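Local coordinates for mucosa-associated lymphoid tissue lymphoma translocation protein 1 (Isoform 2) (Homo sapiens, PDB 3BFO) that belongs to the paracaspases, cysteine-type peptidases related to caspases, and contains an immunoglobulin-like domain that probably serves as a protein-interaction module rather than in catalysis, at residues Leu4-Glu9 with Leu23-Val28; Pro33-Phe38 with Cys67-Asp72. One frame throughout, in Å; residues are numbered along the deposited sequence.

Contact 1: Leu4-Glu9 with Leu23-Val28; sequences LQICVE and LQCVAV
Five main-chain hydrogen bonds join Leu4-Glu9 to Leu23-Val28. At one end Gln5 and Val28 exchange a pair: Gln5 N lies 2.9 Å from Val28 O, and Val28 N returns the bond to Gln5 O. At the other end the pattern is uneven. Val26 O is gripped twice, by Cys7 N at 2.8 Å and by Val8 N. The second of these bonds is nearly straight (173° at the hydrogen) and falls on a lone pair of the carbonyl, while Val26 N donates back to Val8 O. Two consecutive residues opposite one is a classic beta bulge; the strand thus steps on by one residue between the Ile6-Ala27 and Val8-Val26 pairs, and the two short axes run antiparallel at 136°. Weaker CA-H...O contacts supplement the ladder, among them Ala27 CA to Gln5 O (3.2 Å).

Within the immunoglobulin fold this is the pairing of strand A (5-8) with strand B (21-28), at the edge of the three-stranded sheet.

Apolar contacts divide between the two faces. On the inner one, Ile6 CG2 packs against Cys25 SG at 3.8 Å, and Ile6 CG1 passes more loosely by Ala27 CB; Val69 covers this group from the facing sheet. On the outer face Val8 and Val26 run alongside each other with their CB atoms 3.7 Å apart. In both valines CG1 is anti to the backbone N, which leaves each CG2 beside the other.

The Gln5 amide folds back on its own strand: NE2 bonds to Ile6 O at 2.9 Å, with Ile6 O lying in the plane of the Gln5 amide, and Gln5 OE1 accepts from Gln76.

Contact 2: Pro33-Phe38 with Cys67-Asp72; sequences PHYQWF and CHVYND
Cys67 packs over one face of the Trp37 indole, its CB 3.6 Å from the centroid of the six-membered ring and almost on the ring normal. With SG anti to the backbone N (chi1 -171°), the sulfur is carried over the five-membered ring, on the same face of the indole, while it also meets the Tyr35 ring in plane at its edge, 3.8 Å from CD1. Were Trp37 cut back to an alanine, Cys67 CB and SG would probably lose this broad aromatic cover and Lys49 O its indole N-H donor.

His68 follows on the other face, in a hydrogen-bonded pair with Gln36: His68 N reaches Gln36 O at 2.8 Å. Its CB lies beside Phe38 CE2, and its ring leads away from Pro33-Phe38, with ND1 hydrogen-bonded to Asp77. The inward tryptophan of strand C and the inward cysteine of strand F, paired here, are a signature of the immunoglobulin fold.

Val69 returns to the core with both branches engaged, CG2 against Tyr35 CD1 and CG1 3.7 Å from Pro33 CB.

Tyr70, its ring swung between backbone N and carbonyl carbon (chi1 65°), lies over His34, whose CB sits 3.7 Å from the ring centroid in a CH-pi contact. The rings are near parallel (27°) but slid well apart, so little of either faces the other. Water 1 links Tyr70 OH, 2.7 Å away, to Tyr35 O, to which it donates.

How the contacts relate
From the N terminus, contact 1 closes first, bringing strand 21-28 back along strand 5-8 after a loop that includes strand 13-15. Contact 2 opens only afterwards and closes a longer excursion, through strands 42-43 and 51-54, so the two lie in series, neither nested nor crossed. Each belongs to a different sheet of the immunoglobulin sandwich, and their inner faces meet: Ala27 CB packs 3.5 Å from Val69 CG1, and Tyr35 OH probably hydrogen-bonds to Ala27 N. Cys25 and Cys67 occupy the positions of the canonical immunoglobulin disulfide, yet here Cys25 SG and Cys67 SG stand 4.4 Å apart, too far for a disulfide.

Contact 1: Leu4-Glu9 with Leu23-Val28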
# COMPACT_ATOMS: atom_id res chain seq x y z
N LEU A 4 3.35 13.72 -10.89
CA LEU A 4 2.99 12.47 -10.22
C LEU A 4 2.07 12.85 -9.10
O LEU A 4 2.35 13.75 -8.27
CB LEU A 4 4.25 11.80 -9.71
CG LEU A 4 4.02 10.47 -9.02
CD1 LEU A 4 5.23 9.57 -9.23
CD2 LEU A 4 3.74 10.64 -7.54
N GLN A 5 0.93 12.17 -9.03
CA GLN A 5 -0.03 12.48 -7.98
C GLN A 5 -0.82 11.22 -7.58
O GLN A 5 -1.41 10.56 -8.44
CB GLN A 5 -1.01 13.57 -8.48
CG GLN A 5 -2.07 13.90 -7.44
CD GLN A 5 -1.47 14.41 -6.16
OE1 GLN A 5 -0.70 15.39 -6.14
NE2 GLN A 5 -1.84 13.77 -5.04
N ILE A 6 -0.84 10.93 -6.31
CA ILE A 6 -1.67 9.82 -5.79
C ILE A 6 -3.14 10.31 -5.82
O ILE A 6 -3.50 11.38 -5.22
CB ILE A 6 -1.25 9.44 -4.36
CG1 ILE A 6 0.18 8.85 -4.40
CG2 ILE A 6 -2.23 8.38 -3.77
CD1 ILE A 6 0.73 8.53 -3.07
N CYS A 7 -3.98 9.48 -6.44
CA CYS A 7 -5.40 9.79 -6.56
C CYS A 7 -6.24 8.84 -5.74
O CYS A 7 -7.30 9.25 -5.28
CB CYS A 7 -5.80 9.72 -8.02
SG CYS A 7 -5.01 11.08 -8.94
N VAL A 8 -5.81 7.58 -5.58
CA VAL A 8 -6.55 6.60 -4.76
C VAL A 8 -5.60 6.28 -3.62
O VAL A 8 -4.46 5.83 -3.82
CB VAL A 8 -6.92 5.32 -5.48
CG1 VAL A 8 -7.60 4.29 -4.53
CG2 VAL A 8 -7.84 5.60 -6.66
N GLU A 9 -6.06 6.61 -2.40
CA GLU A 9 -5.37 6.40 -1.16
C GLU A 9 -5.81 5.06 -0.54
O GLU A 9 -6.99 4.72 -0.63
CB GLU A 9 -5.57 7.56 -0.17
CG GLU A 9 -4.87 8.81 -0.61
CD GLU A 9 -3.35 8.88 -0.33
OE1 GLU A 9 -2.75 7.92 0.15
OE2 GLU A 9 -2.76 9.98 -0.59
N LEU A 23 -5.25 -3.66 0.05
CA LEU A 23 -4.80 -2.28 0.09
C LEU A 23 -4.56 -1.83 -1.34
O LEU A 23 -4.07 -2.58 -2.17
CB LEU A 23 -3.51 -2.17 0.93
CG LEU A 23 -3.71 -2.35 2.42
CD1 LEU A 23 -2.35 -2.50 3.12
CD2 LEU A 23 -4.46 -1.18 3.01
N GLN A 24 -4.93 -0.59 -1.64
CA GLN A 24 -4.79 -0.07 -2.97
C GLN A 24 -4.22 1.34 -2.93
O GLN A 24 -4.65 2.16 -2.09
CB GLN A 24 -6.15 -0.07 -3.68
CG GLN A 24 -6.07 0.31 -5.20
CD GLN A 24 -7.37 0.05 -6.00
OE1 GLN A 24 -8.43 0.02 -5.41
NE2 GLN A 24 -7.27 -0.17 -7.26
N CYS A 25 -3.35 1.64 -3.87
CA CYS A 25 -2.84 3.01 -4.06
C CYS A 25 -2.71 3.18 -5.55
O CYS A 25 -2.11 2.36 -6.21
CB CYS A 25 -1.49 3.14 -3.32
SG CYS A 25 -0.83 4.82 -3.50
N VAL A 26 -3.31 4.26 -6.10
CA VAL A 26 -3.25 4.51 -7.54
C VAL A 26 -2.80 5.92 -7.76
O VAL A 26 -3.34 6.84 -7.13
CB VAL A 26 -4.61 4.32 -8.23
CG1 VAL A 26 -4.46 4.49 -9.77
CG2 VAL A 26 -5.20 2.99 -7.89
N ALA A 27 -1.82 6.11 -8.62
CA ALA A 27 -1.31 7.42 -8.96
C ALA A 27 -1.39 7.62 -10.45
O ALA A 27 -1.43 6.66 -11.22
CB ALA A 27 0.13 7.58 -8.50
N VAL A 28 -1.38 8.89 -10.86
CA VAL A 28 -1.20 9.29 -12.24
C VAL A 28 0.14 10.03 -12.34
O VAL A 28 0.75 10.40 -11.35
CB VAL A 28 -2.37 10.21 -12.71
CG1 VAL A 28 -3.72 9.47 -12.67
CG2 VAL A 28 -2.44 11.51 -11.88

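Contact 2: Pro33-Phe38 with Cys67-Asp72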
# COMPACT_ATOMS: atom_id res chain seq x y z
N PRO A 33 4.03 6.21 -12.91
CA PRO A 33 4.46 5.90 -11.54
C PRO A 33 4.74 4.43 -11.31
O PRO A 33 4.05 3.55 -11.84
CB PRO A 33 3.30 6.38 -10.68
CG PRO A 33 2.62 7.42 -11.54
CD PRO A 33 2.75 6.93 -12.93
N HIS A 34 5.72 4.20 -10.44
CA HIS A 34 6.03 2.92 -9.84
C HIS A 34 5.62 2.96 -8.37
O HIS A 34 5.44 4.02 -7.77
CB HIS A 34 7.54 2.72 -9.90
CG HIS A 34 8.06 2.57 -11.27
ND1 HIS A 34 8.48 3.63 -12.05
CD2 HIS A 34 8.27 1.45 -12.00
CE1 HIS A 34 8.93 3.17 -13.20
NE2 HIS A 34 8.80 1.85 -13.21
N TYR A 35 5.49 1.74 -7.83
CA TYR A 35 4.93 1.56 -6.48
C TYR A 35 5.83 0.61 -5.69
O TYR A 35 6.39 -0.34 -6.25
CB TYR A 35 3.54 0.88 -6.58
CG TYR A 35 2.54 1.71 -7.37
CD1 TYR A 35 1.70 2.63 -6.76
CD2 TYR A 35 2.52 1.63 -8.76
CE1 TYR A 35 0.86 3.42 -7.51
CE2 TYR A 35 1.71 2.41 -9.52
CZ TYR A 35 0.87 3.33 -8.89
OH TYR A 35 0.05 4.14 -9.67
N GLN A 36 5.88 0.83 -4.39
CA GLN A 36 6.51 -0.15 -3.50
C GLN A 36 5.81 -0.05 -2.13
O GLN A 36 5.77 1.01 -1.55
CB GLN A 36 8.00 0.13 -3.33
CG GLN A 36 8.68 -0.81 -2.26
CD GLN A 36 8.65 -2.28 -2.58
OE1 GLN A 36 9.13 -2.75 -3.61
NE2 GLN A 36 8.03 -3.04 -1.70
N TRP A 37 5.25 -1.18 -1.68
CA TRP A 37 4.56 -1.20 -0.41
C TRP A 37 5.51 -1.48 0.75
O TRP A 37 6.51 -2.18 0.62
CB TRP A 37 3.49 -2.32 -0.41
CG TRP A 37 2.29 -1.93 -1.24
CD1 TRP A 37 2.09 -2.19 -2.57
CD2 TRP A 37 1.18 -1.16 -0.82
NE1 TRP A 37 0.88 -1.65 -3.00
CE2 TRP A 37 0.33 -1.00 -1.93
CE3 TRP A 37 0.79 -0.61 0.39
CZ2 TRP A 37 -0.89 -0.28 -1.86
CZ3 TRP A 37 -0.40 0.11 0.44
CH2 TRP A 37 -1.22 0.29 -0.66
N PHE A 38 5.15 -0.93 1.90
CA PHE A 38 5.91 -1.07 3.13
C PHE A 38 4.97 -1.47 4.24
O PHE A 38 3.81 -1.07 4.26
CB PHE A 38 6.59 0.25 3.50
CG PHE A 38 7.69 0.61 2.53
CD1 PHE A 38 9.02 0.29 2.79
CD2 PHE A 38 7.40 1.25 1.32
CE1 PHE A 38 10.06 0.56 1.86
CE2 PHE A 38 8.42 1.53 0.41
CZ PHE A 38 9.75 1.16 0.65
N CYS A 67 2.47 3.07 0.84
CA CYS A 67 3.04 2.82 -0.47
C CYS A 67 3.86 4.01 -0.88
O CYS A 67 3.38 5.13 -0.82
CB CYS A 67 1.90 2.54 -1.46
SG CYS A 67 2.43 1.96 -3.06
N HIS A 68 5.09 3.75 -1.32
CA HIS A 68 5.91 4.79 -1.94
C HIS A 68 5.66 4.78 -3.43
O HIS A 68 5.73 3.73 -4.07
CB HIS A 68 7.40 4.55 -1.66
CG HIS A 68 8.27 5.64 -2.16
ND1 HIS A 68 8.22 6.91 -1.64
CD2 HIS A 68 9.17 5.69 -3.17
CE1 HIS A 68 9.10 7.68 -2.26
NE2 HIS A 68 9.67 6.98 -3.22
N VAL A 69 5.31 5.95 -3.97
CA VAL A 69 4.95 6.07 -5.37
C VAL A 69 5.94 7.02 -6.02
O VAL A 69 6.24 8.07 -5.49
CB VAL A 69 3.51 6.61 -5.52
CG1 VAL A 69 3.11 6.61 -6.95
CG2 VAL A 69 2.54 5.74 -4.72
N TYR A 70 6.51 6.62 -7.17
CA TYR A 70 7.66 7.40 -7.64
C TYR A 70 7.89 7.24 -9.12
O TYR A 70 7.52 6.21 -9.75
CB TYR A 70 8.94 6.99 -6.88
CG TYR A 70 9.39 5.58 -7.13
CD1 TYR A 70 10.43 5.32 -8.02
CD2 TYR A 70 8.77 4.49 -6.51
CE1 TYR A 70 10.84 4.05 -8.27
CE2 TYR A 70 9.19 3.20 -6.75
CZ TYR A 70 10.20 2.99 -7.65
OH TYR A 70 10.63 1.73 -7.93
N ASN A 71 8.55 8.24 -9.68
CA ASN A 71 9.15 8.09 -11.00
C ASN A 71 10.51 8.77 -10.96
O ASN A 71 11.06 8.97 -9.88
CB ASN A 71 8.21 8.60 -12.08
CG ASN A 71 7.91 10.08 -11.97
OD1 ASN A 71 8.63 10.83 -11.33
ND2 ASN A 71 6.84 10.52 -12.65
N ASP A 72 11.11 9.03 -12.13
CA ASP A 72 12.45 9.60 -12.17
C ASP A 72 12.51 11.10 -11.95
O ASP A 72 13.58 11.68 -12.11
CB ASP A 72 13.17 9.15 -13.46
CG ASP A 72 12.56 9.72 -14.71
OD1 ASP A 72 11.66 10.57 -14.60
OD2 ASP A 72 13.05 9.37 -15.82
O HOH W 1 9.07 -0.37 -7.20